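Local coordinates for protein 2-C-methyl-D-erythritol 4-phosphate cytidylyltransferase (Anaerococcus prevotii, PDB 4KT7) that probably transfers the cytidylyl group of CTP to 2-C-methyl-D-erythritol 4-phosphate, releasing diphosphate in the second step of the non-mevalonate route to isoprenoids, at residues S194-F197 / E198-R202; K174-Y177 / A178-K182; S91-E94 / G95-A98; S117-L120 / F121-I125; E41-L44 / D45-R49. All blocks are in the same frame, centred on the assembly; numbering follows the deposited sequence.

Interaction 1 of 5, residues S194-F197 / E198-R202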
loop_
_atom_site.group_PDB
_atom_site.type_symbol
_atom_site.label_atom_id
_atom_site.label_comp_id
_atom_site.label_asym_id
_atom_site.label_seq_id
_atom_site.Cartn_x
_atom_site.Cartn_y
_atom_site.Cartn_z
ATOM N N SER A 194 -1.680 8.218 -16.731
ATOM C CA SER A 194 -1.123 7.213 -17.640
ATOM C C SER A 194 -2.167 6.197 -18.081
ATOM O O SER A 194 -1.980 5.529 -19.096
ATOM C CB SER A 194 0.088 6.494 -17.037
ATOM O OG SER A 194 -0.322 5.555 -16.056
ATOM N N GLN A 195 -3.278 6.091 -17.350
ATOM C CA GLN A 195 -4.339 5.164 -17.768
ATOM C C GLN A 195 -5.025 5.688 -19.031
ATOM O O GLN A 195 -5.704 4.935 -19.749
ATOM C CB GLN A 195 -5.367 4.916 -16.652
ATOM C CG GLN A 195 -6.327 3.750 -16.972
ATOM C CD GLN A 195 -7.329 3.489 -15.870
ATOM O OE1 GLN A 195 -7.682 4.392 -15.109
ATOM N NE2 GLN A 195 -7.793 2.241 -15.774
ATOM N N LEU A 196 -4.824 6.972 -19.330
ATOM C CA LEU A 196 -5.358 7.527 -20.572
ATOM C C LEU A 196 -4.863 6.703 -21.763
ATOM O O LEU A 196 -5.563 6.537 -22.763
ATOM C CB LEU A 196 -4.962 8.998 -20.722
ATOM C CG LEU A 196 -5.670 9.963 -19.755
ATOM C CD1 LEU A 196 -5.171 11.398 -19.963
ATOM C CD2 LEU A 196 -7.173 9.911 -19.948
ATOM N N PHE A 197 -3.668 6.143 -21.633
ATOM C CA PHE A 197 -3.084 5.386 -22.724
ATOM C C PHE A 197 -3.843 4.111 -23.012
ATOM O O PHE A 197 -3.878 3.652 -24.154
ATOM C CB PHE A 197 -1.598 5.137 -22.465
ATOM C CG PHE A 197 -0.761 6.355 -22.692
ATOM C CD1 PHE A 197 -0.818 7.425 -21.807
ATOM C CD2 PHE A 197 0.059 6.451 -23.801
ATOM C CE1 PHE A 197 -0.064 8.567 -22.036
ATOM C CE2 PHE A 197 0.819 7.588 -24.020
ATOM C CZ PHE A 197 0.742 8.648 -23.137
ATOM N N GLU A 198 -4.474 3.553 -21.982
ATOM C CA GLU A 198 -5.271 2.352 -22.161
ATOM C C GLU A 198 -6.629 2.703 -22.719
ATOM O O GLU A 198 -7.130 2.032 -23.619
ATOM C CB GLU A 198 -5.418 1.598 -20.835
ATOM C CG GLU A 198 -4.115 1.012 -20.325
ATOM C CD GLU A 198 -4.182 0.630 -18.849
ATOM O OE1 GLU A 198 -4.991 -0.269 -18.481
ATOM O OE2 GLU A 198 -3.420 1.234 -18.056
ATOM N N PHE A 199 -7.233 3.768 -22.210
ATOM C CA PHE A 199 -8.572 4.135 -22.683
ATOM C C PHE A 199 -8.596 4.511 -24.162
ATOM O O PHE A 199 -9.588 4.298 -24.855
ATOM C CB PHE A 199 -9.154 5.283 -21.859
ATOM C CG PHE A 199 -9.695 4.848 -20.532
ATOM C CD1 PHE A 199 -10.712 3.903 -20.466
ATOM C CD2 PHE A 199 -9.202 5.384 -19.354
ATOM C CE1 PHE A 199 -11.221 3.486 -19.238
ATOM C CE2 PHE A 199 -9.707 4.977 -18.124
ATOM C CZ PHE A 199 -10.715 4.023 -18.067
ATOM N N PHE A 200 -7.502 5.066 -24.656
ATOM C CA PHE A 200 -7.527 5.515 -26.045
ATOM C C PHE A 200 -6.680 4.652 -26.957
ATOM O O PHE A 200 -6.259 5.091 -28.012
ATOM C CB PHE A 200 -7.183 6.999 -26.137
ATOM C CG PHE A 200 -8.141 7.853 -25.375
ATOM C CD1 PHE A 200 -9.463 7.962 -25.785
ATOM C CD2 PHE A 200 -7.754 8.486 -24.207
ATOM C CE1 PHE A 200 -10.377 8.732 -25.056
ATOM C CE2 PHE A 200 -8.663 9.255 -23.477
ATOM C CZ PHE A 200 -9.971 9.373 -23.902
ATOM N N ASP A 201 -6.450 3.413 -26.525
ATOM C CA ASP A 201 -5.917 2.383 -27.400
ATOM C C ASP A 201 -4.543 2.727 -27.954
ATOM O O ASP A 201 -4.242 2.434 -29.109
ATOM C CB ASP A 201 -6.914 2.118 -28.525
ATOM C CG ASP A 201 -8.140 1.369 -28.031
ATOM O OD1 ASP A 201 -8.018 0.695 -26.984
ATOM O OD2 ASP A 201 -9.210 1.451 -28.672
ATOM N N ARG A 202 -3.724 3.376 -27.143
ATOM C CA ARG A 202 -2.386 3.746 -27.581
ATOM C C ARG A 202 -1.448 2.550 -27.562
ATOM O O ARG A 202 -1.475 1.738 -26.627
ATOM C CB ARG A 202 -1.825 4.858 -26.696
ATOM C CG ARG A 202 -2.700 6.076 -26.668
ATOM C CD ARG A 202 -3.001 6.543 -28.076
ATOM N NE ARG A 202 -1.809 7.041 -28.749
ATOM C CZ ARG A 202 -1.822 8.020 -29.647
ATOM N NH1 ARG A 202 -2.969 8.608 -29.961
ATOM N NH2 ARG A 202 -0.692 8.421 -30.218
HETATM O O HOH W 1 -1.322 2.836 -17.627
HETATM O O HOH W 2 -7.210 0.217 -17.638
HETATM O O HOH W 3 -3.549 0.930 -24.941
#

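Interaction 2 of 5, residues K174-Y177 / A178-K182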
loop_
_atom_site.group_PDB
_atom_site.type_symbol
_atom_site.label_atom_id
_atom_site.label_comp_id
_atom_site.label_asym_id
_atom_site.label_seq_id
_atom_site.Cartn_x
_atom_site.Cartn_y
_atom_site.Cartn_z
ATOM N N LYS A 174 2.725 17.092 -26.446
ATOM C CA LYS A 174 1.597 17.068 -27.385
ATOM C C LYS A 174 0.732 15.847 -27.154
ATOM O O LYS A 174 -0.487 15.900 -27.241
ATOM C CB LYS A 174 2.076 17.064 -28.835
ATOM C CG LYS A 174 2.648 18.384 -29.284
ATOM C CD LYS A 174 2.575 18.530 -30.795
ATOM C CE LYS A 174 3.020 19.917 -31.224
ATOM N NZ LYS A 174 2.718 20.179 -32.662
ATOM N N LEU A 175 1.373 14.739 -26.843
ATOM C CA LEU A 175 0.646 13.508 -26.661
ATOM C C LEU A 175 -0.258 13.597 -25.451
ATOM O O LEU A 175 -1.455 13.378 -25.572
ATOM C CB LEU A 175 1.611 12.342 -26.524
ATOM C CG LEU A 175 0.974 10.955 -26.502
ATOM C CD1 LEU A 175 0.040 10.792 -27.688
ATOM C CD2 LEU A 175 2.081 9.891 -26.542
ATOM N N ILE A 176 0.297 13.929 -24.282
ATOM C CA ILE A 176 -0.540 14.020 -23.090
ATOM C C ILE A 176 -1.602 15.104 -23.212
ATOM O O ILE A 176 -2.734 14.910 -22.769
ATOM C CB ILE A 176 0.272 14.170 -21.779
ATOM C CG1 ILE A 176 -0.602 13.855 -20.567
ATOM C CG2 ILE A 176 0.860 15.556 -21.642
ATOM C CD1 ILE A 176 -1.184 12.440 -20.610
ATOM N N TYR A 177 -1.265 16.233 -23.839
ATOM C CA TYR A 177 -2.264 17.270 -24.055
ATOM C C TYR A 177 -3.391 16.738 -24.943
ATOM O O TYR A 177 -4.571 16.973 -24.662
ATOM C CB TYR A 177 -1.635 18.514 -24.694
ATOM C CG TYR A 177 -2.526 19.748 -24.683
ATOM C CD1 TYR A 177 -3.532 19.920 -25.632
ATOM C CD2 TYR A 177 -2.344 20.757 -23.737
ATOM C CE1 TYR A 177 -4.341 21.060 -25.629
ATOM C CE2 TYR A 177 -3.141 21.909 -23.741
ATOM C CZ TYR A 177 -4.134 22.050 -24.682
ATOM O OH TYR A 177 -4.926 23.176 -24.674
ATOM N N ALA A 178 -3.038 16.037 -26.022
ATOM C CA ALA A 178 -4.063 15.496 -26.927
ATOM C C ALA A 178 -4.942 14.465 -26.208
ATOM O O ALA A 178 -6.168 14.440 -26.368
ATOM C CB ALA A 178 -3.418 14.874 -28.169
HETATM N N MSE A 179 -4.312 13.620 -25.407
HETATM C CA MSE A 179 -5.036 12.623 -24.623
HETATM C C MSE A 179 -5.998 13.320 -23.667
HETATM O O MSE A 179 -7.108 12.844 -23.438
HETATM C CB MSE A 179 -4.055 11.774 -23.802
HETATM C CG MSE A 179 -3.142 10.801 -24.582
HETATM SE SE MSE A 179 -4.194 9.549 -25.622
HETATM C CE MSE A 179 -4.119 10.514 -27.317
ATOM N N TYR A 180 -5.557 14.441 -23.096
ATOM C CA TYR A 180 -6.380 15.193 -22.158
ATOM C C TYR A 180 -7.621 15.780 -22.821
ATOM O O TYR A 180 -8.726 15.758 -22.248
ATOM C CB TYR A 180 -5.552 16.263 -21.425
ATOM C CG TYR A 180 -5.360 15.906 -19.972
ATOM C CD1 TYR A 180 -4.332 15.070 -19.573
ATOM C CD2 TYR A 180 -6.261 16.342 -19.010
ATOM C CE1 TYR A 180 -4.169 14.713 -18.234
ATOM C CE2 TYR A 180 -6.119 15.988 -17.683
ATOM C CZ TYR A 180 -5.074 15.170 -17.300
ATOM O OH TYR A 180 -4.937 14.816 -15.976
ATOM N N GLU A 181 -7.464 16.279 -24.040
ATOM C CA GLU A 181 -8.630 16.774 -24.765
ATOM C C GLU A 181 -9.616 15.650 -25.065
ATOM O O GLU A 181 -10.820 15.846 -24.955
ATOM C CB GLU A 181 -8.203 17.476 -26.045
ATOM C CG GLU A 181 -7.403 18.722 -25.775
ATOM C CD GLU A 181 -7.130 19.523 -27.042
ATOM O OE1 GLU A 181 -6.360 19.033 -27.908
ATOM O OE2 GLU A 181 -7.691 20.638 -27.166
ATOM N N LYS A 182 -9.108 14.476 -25.436
ATOM C CA LYS A 182 -9.953 13.295 -25.601
ATOM C C LYS A 182 -10.660 12.914 -24.304
ATOM O O LYS A 182 -11.839 12.570 -24.304
ATOM C CB LYS A 182 -9.127 12.099 -26.070
ATOM C CG LYS A 182 -8.796 12.107 -27.545
ATOM C CD LYS A 182 -7.907 10.929 -27.883
ATOM C CE LYS A 182 -7.926 10.654 -29.365
ATOM N NZ LYS A 182 -9.305 10.323 -29.865
#

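Interaction 3 of 5, residues S91-E94 / G95-A98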
loop_
_atom_site.group_PDB
_atom_site.type_symbol
_atom_site.label_atom_id
_atom_site.label_comp_id
_atom_site.label_asym_id
_atom_site.label_seq_id
_atom_site.Cartn_x
_atom_site.Cartn_y
_atom_site.Cartn_z
ATOM N N SER A 91 -7.797 20.196 -12.850
ATOM C CA SER A 91 -6.646 20.929 -12.351
ATOM C C SER A 91 -5.406 20.727 -13.230
ATOM O O SER A 91 -4.730 21.692 -13.614
ATOM C CB SER A 91 -6.354 20.520 -10.908
ATOM O OG SER A 91 -7.343 21.084 -10.053
ATOM N N THR A 92 -5.106 19.480 -13.562
ATOM C CA THR A 92 -3.957 19.188 -14.408
ATOM C C THR A 92 -4.080 19.911 -15.756
ATOM O O THR A 92 -3.110 20.481 -16.264
ATOM C CB THR A 92 -3.850 17.677 -14.597
ATOM O OG1 THR A 92 -3.622 17.106 -13.304
ATOM C CG2 THR A 92 -2.717 17.295 -15.568
ATOM N N PHE A 93 -5.285 19.932 -16.313
ATOM C CA PHE A 93 -5.492 20.598 -17.597
ATOM C C PHE A 93 -5.251 22.094 -17.537
ATOM O O PHE A 93 -4.733 22.675 -18.498
ATOM C CB PHE A 93 -6.883 20.336 -18.142
ATOM C CG PHE A 93 -7.027 20.671 -19.599
ATOM C CD1 PHE A 93 -6.286 19.997 -20.546
ATOM C CD2 PHE A 93 -7.900 21.661 -20.014
ATOM C CE1 PHE A 93 -6.415 20.296 -21.903
ATOM C CE2 PHE A 93 -8.040 21.970 -21.361
ATOM C CZ PHE A 93 -7.291 21.290 -22.301
ATOM N N GLU A 94 -5.615 22.735 -16.429
ATOM C CA GLU A 94 -5.285 24.154 -16.266
ATOM C C GLU A 94 -3.766 24.308 -16.270
ATOM O O GLU A 94 -3.227 25.287 -16.796
ATOM C CB GLU A 94 -5.832 24.718 -14.949
ATOM C CG GLU A 94 -7.328 24.874 -14.873
ATOM C CD GLU A 94 -7.887 25.683 -16.032
ATOM O OE1 GLU A 94 -7.511 26.872 -16.185
ATOM O OE2 GLU A 94 -8.699 25.118 -16.794
ATOM N N GLY A 95 -3.077 23.340 -15.665
ATOM C CA GLY A 95 -1.622 23.350 -15.658
ATOM C C GLY A 95 -1.102 23.174 -17.079
ATOM O O GLY A 95 -0.186 23.886 -17.492
ATOM N N LEU A 96 -1.678 22.231 -17.826
ATOM C CA LEU A 96 -1.243 21.964 -19.204
ATOM C C LEU A 96 -1.493 23.129 -20.148
ATOM O O LEU A 96 -0.695 23.366 -21.067
ATOM C CB LEU A 96 -1.922 20.719 -19.774
ATOM C CG LEU A 96 -1.551 19.359 -19.165
ATOM C CD1 LEU A 96 -2.578 18.331 -19.607
ATOM C CD2 LEU A 96 -0.144 18.905 -19.607
ATOM N N LYS A 97 -2.594 23.852 -19.938
ATOM C CA LYS A 97 -2.917 25.028 -20.754
ATOM C C LYS A 97 -1.940 26.179 -20.539
ATOM O O LYS A 97 -1.780 27.045 -21.415
ATOM C CB LYS A 97 -4.339 25.524 -20.431
ATOM C CG LYS A 97 -5.457 24.788 -21.168
ATOM C CD LYS A 97 -6.799 25.517 -20.968
ATOM C CE LYS A 97 -7.300 25.348 -19.552
ATOM N NZ LYS A 97 -8.559 26.113 -19.278
ATOM N N ALA A 98 -1.305 26.210 -19.370
ATOM C CA ALA A 98 -0.430 27.329 -18.996
ATOM C C ALA A 98 1.048 27.114 -19.333
ATOM O O ALA A 98 1.895 27.943 -19.001
ATOM C CB ALA A 98 -0.577 27.646 -17.511
#

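Interaction 4 of 5, residues S117-L120 / F121-I125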
loop_
_atom_site.group_PDB
_atom_site.type_symbol
_atom_site.label_atom_id
_atom_site.label_comp_id
_atom_site.label_asym_id
_atom_site.label_seq_id
_atom_site.Cartn_x
_atom_site.Cartn_y
_atom_site.Cartn_z
ATOM N N SER A 117 13.065 12.122 -4.106
ATOM C CA SER A 117 14.420 12.658 -4.162
ATOM C C SER A 117 14.609 13.313 -5.507
ATOM O O SER A 117 13.854 13.056 -6.442
ATOM C CB SER A 117 15.452 11.538 -4.024
ATOM O OG SER A 117 15.334 10.652 -5.140
ATOM N N GLU A 118 15.619 14.164 -5.598
ATOM C CA GLU A 118 16.008 14.762 -6.870
ATOM C C GLU A 118 16.364 13.686 -7.908
ATOM O O GLU A 118 16.031 13.807 -9.089
ATOM C CB GLU A 118 17.189 15.692 -6.618
ATOM C CG GLU A 118 17.625 16.528 -7.792
ATOM C CD GLU A 118 18.836 17.371 -7.444
ATOM O OE1 GLU A 118 18.886 17.877 -6.295
ATOM O OE2 GLU A 118 19.737 17.517 -8.306
ATOM N N GLU A 119 17.017 12.617 -7.457
ATOM C CA GLU A 119 17.378 11.504 -8.333
ATOM C C GLU A 119 16.167 10.836 -8.980
ATOM O O GLU A 119 16.238 10.369 -10.120
ATOM C CB GLU A 119 18.178 10.462 -7.554
ATOM C CG GLU A 119 18.792 9.387 -8.413
ATOM C CD GLU A 119 19.043 8.096 -7.648
ATOM O OE1 GLU A 119 18.261 7.778 -6.720
ATOM O OE2 GLU A 119 20.024 7.393 -7.983
ATOM N N LEU A 120 15.047 10.784 -8.267
ATOM C CA LEU A 120 13.850 10.178 -8.821
ATOM C C LEU A 120 13.297 11.021 -9.960
ATOM O O LEU A 120 12.810 10.486 -10.969
ATOM C CB LEU A 120 12.788 10.006 -7.734
ATOM C CG LEU A 120 11.500 9.320 -8.157
ATOM C CD1 LEU A 120 11.808 7.928 -8.675
ATOM C CD2 LEU A 120 10.493 9.261 -6.995
ATOM N N PHE A 121 13.346 12.342 -9.797
ATOM C CA PHE A 121 12.933 13.234 -10.884
ATOM C C PHE A 121 13.836 13.113 -12.104
ATOM O O PHE A 121 13.353 13.106 -13.235
ATOM C CB PHE A 121 12.910 14.688 -10.412
ATOM C CG PHE A 121 11.789 14.985 -9.447
ATOM C CD1 PHE A 121 10.509 15.240 -9.911
ATOM C CD2 PHE A 121 12.023 15.010 -8.076
ATOM C CE1 PHE A 121 9.465 15.525 -9.016
ATOM C CE2 PHE A 121 10.994 15.286 -7.187
ATOM C CZ PHE A 121 9.714 15.542 -7.663
ATOM N N LEU A 122 15.145 13.036 -11.876
ATOM C CA LEU A 122 16.100 12.855 -12.973
ATOM C C LEU A 122 15.883 11.520 -13.684
ATOM O O LEU A 122 15.938 11.447 -14.916
ATOM C CB LEU A 122 17.531 12.929 -12.446
ATOM C CG LEU A 122 17.983 14.298 -11.913
ATOM C CD1 LEU A 122 19.412 14.250 -11.363
ATOM C CD2 LEU A 122 17.878 15.345 -13.011
ATOM N N LYS A 123 15.622 10.461 -12.919
ATOM C CA LYS A 123 15.377 9.148 -13.516
ATOM C C LYS A 123 14.124 9.160 -14.365
ATOM O O LYS A 123 14.071 8.523 -15.426
ATOM C CB LYS A 123 15.251 8.077 -12.432
ATOM C CG LYS A 123 16.596 7.661 -11.831
ATOM C CD LYS A 123 16.401 7.073 -10.425
ATOM C CE LYS A 123 15.509 5.839 -10.458
ATOM N NZ LYS A 123 15.104 5.349 -9.092
ATOM N N THR A 124 13.104 9.865 -13.889
ATOM C CA THR A 124 11.854 9.970 -14.635
ATOM C C THR A 124 12.097 10.750 -15.926
ATOM O O THR A 124 11.642 10.350 -16.996
ATOM C CB THR A 124 10.786 10.674 -13.790
ATOM O OG1 THR A 124 10.667 9.986 -12.548
ATOM C CG2 THR A 124 9.441 10.665 -14.489
ATOM N N ILE A 125 12.831 11.856 -15.835
ATOM C CA ILE A 125 13.164 12.638 -17.033
ATOM C C ILE A 125 14.003 11.825 -18.048
ATOM O O ILE A 125 13.708 11.805 -19.252
ATOM C CB ILE A 125 13.879 13.955 -16.638
ATOM C CG1 ILE A 125 12.887 14.904 -15.969
ATOM C CG2 ILE A 125 14.538 14.656 -17.842
ATOM C CD1 ILE A 125 13.544 16.181 -15.463
HETATM O O HOH W 4 15.294 6.780 -6.676
#

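Interaction 5 of 5, residues E41-L44 / D45-R49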
loop_
_atom_site.group_PDB
_atom_site.type_symbol
_atom_site.label_atom_id
_atom_site.label_comp_id
_atom_site.label_asym_id
_atom_site.label_seq_id
_atom_site.Cartn_x
_atom_site.Cartn_y
_atom_site.Cartn_z
ATOM N N GLU A 41 6.433 23.405 0.391
ATOM C CA GLU A 41 7.742 24.051 0.354
ATOM C C GLU A 41 8.866 23.033 0.236
ATOM O O GLU A 41 9.841 23.257 -0.478
ATOM C CB GLU A 41 7.970 24.904 1.602
ATOM C CG GLU A 41 7.278 26.245 1.596
ATOM C CD GLU A 41 7.679 27.084 2.795
ATOM O OE1 GLU A 41 7.172 26.820 3.907
ATOM O OE2 GLU A 41 8.522 27.990 2.631
ATOM N N ILE A 42 8.738 21.914 0.940
ATOM C CA ILE A 42 9.754 20.867 0.876
ATOM C C ILE A 42 9.801 20.311 -0.548
ATOM O O ILE A 42 10.877 20.070 -1.112
ATOM C CB ILE A 42 9.443 19.727 1.880
ATOM C CG1 ILE A 42 9.311 20.293 3.300
ATOM C CG2 ILE A 42 10.505 18.633 1.820
ATOM C CD1 ILE A 42 8.588 19.378 4.252
ATOM N N THR A 43 8.623 20.125 -1.135
ATOM C CA THR A 43 8.510 19.602 -2.488
ATOM C C THR A 43 9.128 20.564 -3.489
ATOM O O THR A 43 9.954 20.180 -4.327
ATOM C CB THR A 43 7.040 19.419 -2.874
ATOM O OG1 THR A 43 6.395 18.598 -1.892
ATOM C CG2 THR A 43 6.918 18.771 -4.258
ATOM N N LEU A 44 8.719 21.823 -3.392
ATOM C CA LEU A 44 9.167 22.858 -4.319
ATOM C C LEU A 44 10.674 23.080 -4.192
ATOM O O LEU A 44 11.363 23.330 -5.189
ATOM C CB LEU A 44 8.384 24.138 -4.047
ATOM C CG LEU A 44 8.308 25.164 -5.166
ATOM C CD1 LEU A 44 7.955 24.484 -6.476
ATOM C CD2 LEU A 44 7.267 26.213 -4.817
ATOM N N ASP A 45 11.185 22.962 -2.969
ATOM C CA ASP A 45 12.622 23.004 -2.742
ATOM C C ASP A 45 13.320 21.964 -3.600
ATOM O O ASP A 45 14.292 22.275 -4.293
ATOM C CB ASP A 45 12.959 22.741 -1.274
ATOM C CG ASP A 45 12.988 24.006 -0.442
ATOM O OD1 ASP A 45 12.823 25.106 -1.013
ATOM O OD2 ASP A 45 13.190 23.895 0.786
ATOM N N THR A 46 12.836 20.727 -3.549
ATOM C CA THR A 46 13.455 19.667 -4.335
ATOM C C THR A 46 13.343 19.911 -5.843
ATOM O O THR A 46 14.345 19.811 -6.553
ATOM C CB THR A 46 12.920 18.263 -3.975
ATOM O OG1 THR A 46 13.264 17.954 -2.614
ATOM C CG2 THR A 46 13.533 17.206 -4.902
ATOM N N VAL A 47 12.146 20.226 -6.335
ATOM C CA VAL A 47 11.946 20.393 -7.778
ATOM C C VAL A 47 12.750 21.566 -8.337
ATOM O O VAL A 47 13.273 21.494 -9.447
ATOM C CB VAL A 47 10.461 20.582 -8.153
ATOM C CG1 VAL A 47 10.321 20.733 -9.654
ATOM C CG2 VAL A 47 9.641 19.400 -7.695
ATOM N N SER A 48 12.870 22.644 -7.571
ATOM C CA SER A 48 13.576 23.813 -8.086
ATOM C C SER A 48 15.083 23.567 -8.195
ATOM O O SER A 48 15.784 24.322 -8.869
ATOM C CB SER A 48 13.265 25.065 -7.259
ATOM O OG SER A 48 13.789 24.936 -5.955
ATOM N N ARG A 49 15.576 22.505 -7.547
ATOM C CA ARG A 49 16.988 22.098 -7.666
ATOM C C ARG A 49 17.279 21.280 -8.934
ATOM O O ARG A 49 18.438 21.023 -9.248
ATOM C CB ARG A 49 17.457 21.288 -6.439
ATOM C CG ARG A 49 17.447 22.039 -5.106
ATOM C CD ARG A 49 18.368 21.365 -4.075
ATOM N NE ARG A 49 18.311 19.905 -4.159
ATOM C CZ ARG A 49 17.546 19.133 -3.390
ATOM N NH1 ARG A 49 17.564 17.814 -3.551
ATOM N NH2 ARG A 49 16.768 19.674 -2.459
HETATM O O HOH W 5 13.252 19.486 0.062
#

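Interaction 1 of 5, residues S194-F197 / E198-R202
Phe197 and Arg202 meet where a short helix, 196-199, ends in a Schellman motif: Arg202 N reaches back to Phe197 O (3.0 Å), Asp201 N bonds Glu198 O, and Asp201 takes the positive phi (61°) such a cap needs. The tight side is apolar. Leu196 and Phe200 run side by side with CD2 of the leucine 3.9 Å from CE2 of the ring, and the Phe197 ring packs on Leu175 of helix 173-184 and on Val206. The other side is more polar and carries waters. Gln195 slants across Phe199, its CD 3.6 Å from Phe199 CE2 and its amide turned 45° from the ring, while its OE1 accepts from Thr191 N. Separately, one water links Ser194 OG to Glu198 OE2, which also bonds Thr156 of the second subunit; the serine hydroxyl itself meets Asp192. At the helix end another water donates to both Phe197 O (2.9 Å) and Arg202 O (2.8 Å).

Interaction 2 of 5, residues K174-Y177 / A178-K182
Ala178 N donates to Lys174 O at 2.8 Å, the shortest hydrogen bond of this helical stretch. The methyl of Ala178 lies against the same oxygen, CB 3.2 Å from Lys174 O. One residue on, Met179 N bonds Leu175 O; this methionine is a selenomethionine, and its CE ends beside Leu175 CD1 (4.2 Å), the two chains lying alongside each other and pointing the same way. Ile176 and Tyr180 repeat that arrangement a step later. There Ile176 CG1 touches Tyr180 CD1 at 4.0 Å, while the carbonyl oxygen of Ile176 sits at the ring's edge, in its plane. The phenol continues beyond the contact to Asp193, which holds its OH.

Tyr177 and Glu181 make a different pair. With CG anti to the backbone N (chi1 -168°), the Tyr177 ring slants past the carboxylate, CE1 3.5 Å from Glu181 CD and the planes 64° apart. The same ring meets Phe93 of helix 88-97 with planes at about 45°. Leu175, on another side, packs on Phe197 and Arg202. These are the i to i+4 bonds and side-chain pairs of a regular alpha-helix, 173-184, amphipathic here: Ile176, Met179 and Tyr180 are buried, and Lys174 and Glu181 are exposed.

Interaction 3 of 5, residues S91-E94 / G95-A98
Ser91 O receives Gly95 N at 3.1 Å, the first of the i to i+4 bonds in this last part of helix 88-97; its hydroxyl turns elsewhere, to Ser85 N and Thr87 O. Thr92 comes next. Its carbonyl takes Leu96 N at 2.7 Å, and its methyl lies alongside the leucine, CG2 4.2 Å from Leu96 CD1, while OG1 bonds the Arg88 carbonyl. Phe93 meets both Leu96 and Lys97. A chi1 of -164° swings the ring away from its own N and against the Lys97 chain, which crosses it at about a right angle. Lys97 CG sits over one face in a CH-pi contact, 4.2 Å from the ring centroid and 24° off the normal, and Leu96 CD1 approaches Phe93 CD1 from a slanting direction. Glu94 bends at chi2 and runs beside the lysine, and its OE2 takes Lys97 NZ in a 2.7 Å salt bridge on the syn side, though 27° out of the carboxylate plane. Without the carboxylate, as with an alanine here, the ammonium group of Lys97 would probably lose this partner and its tip be freer to swing. At the end of the helix the bond from Ala98 N to Glu94 O is weak. Leu96 packs down on Ile13 of strand 10-16, and Phe93 and Thr92 face Tyr180 of helix 173-184.

Interaction 4 of 5, residues S117-L120 / F121-I125
Lys123 packs on Glu119 one helical turn back. Its CB lies 3.4 Å from Glu119 O, CG 3.2 Å from the same oxygen, and CD lies 3.3 Å from Glu119 O and 3.9 Å from Glu119 CG; the bend at chi3 (60°) then carries NZ to a water and to the carbonyl of His210. NZ and Glu119 OE1 remain 4.6 Å apart. From Glu118 on, the chain is the start of helix 118-127, with Ser117 as its N-cap: Ser117 OG accepts from Leu120 N at 3.1 Å and also bonds Glu212. The Phe121 ring packs against the cap residue, with CD2 3.1 Å from Ser117 O and its edge facing Glu118 CA. Farther along, Leu120 O is gripped twice, by Thr124 N and by Thr124 OG1 (2.7 Å), which reach it from opposite faces of its plane. Replacing Thr124 with a valine is likely to leave the carbonyl of buried Leu120 with the backbone donor and without the hydroxyl bond. Thr124 also packs on Pro168 and Ala170 of strand 168-172.

Interaction 5 of 5, residues E41-L44 / D45-R49
Glu41 O lies over one face of the Asp45 carboxylate, almost directly above CG (3.2 Å), with OD1 and OD2 at nearly equal distances from that oxygen. The two carboxylate oxygens are held from outside the helix: OD2 pairs with Arg37, and OD1 with Lys74 and the hydroxyl of Tyr75. The charges of Arg37 and Lys74 probably offset the carboxylate's closeness to the carbonyl. Asp45 N also donates to Glu41 O, at 2.8 Å. This is helix 39-48, whose i to i+4 bonds continue with Thr46 N to Ile42 O and Val47 N to Thr43 O. A water bridges Ile42 O (2.7 Å) and Thr46 OG1 (3.1 Å), so the Ile42 carbonyl is met by both a backbone N-H and a solvent proton. On the buried side Val47 CG2 comes within 3.5 Å of Thr43 O, while Leu44 packs on Ile56 and Leu58 of strand 55-60. Near the helix end Ser48 N bonds Leu44 O at 2.9 Å. With chi1 at 67°, OG of Ser48 stands between its own backbone N and carbonyl carbon, close to Leu44 O.

In the fold
All five contacts are helix turns, in two touching groups. Helix 173-184 (interaction 2) lies between helices 196-199 and 88-97 (interactions 1 and 3), meeting the first through leucine, phenylalanine and arginine contacts and the second through Tyr177 and Tyr180. Interactions 4 and 5, about 12 Å between centres, are joined by the Glu118-Arg49 salt bridge and by Phe121 on Thr46 and Val47. All are partly buried, with apolar residues inward and Lys174, Glu181, Lys97 and Glu119 exposed. Interactions 1, 3, 4 and 5 reach strands of the mixed sheet, whereas interaction 2 packs mainly on neighbouring helices. Interaction 1 alone reaches the second subunit. Interaction 3 holds a salt bridge; Glu119 and Lys123 of interaction 4 approach a common water.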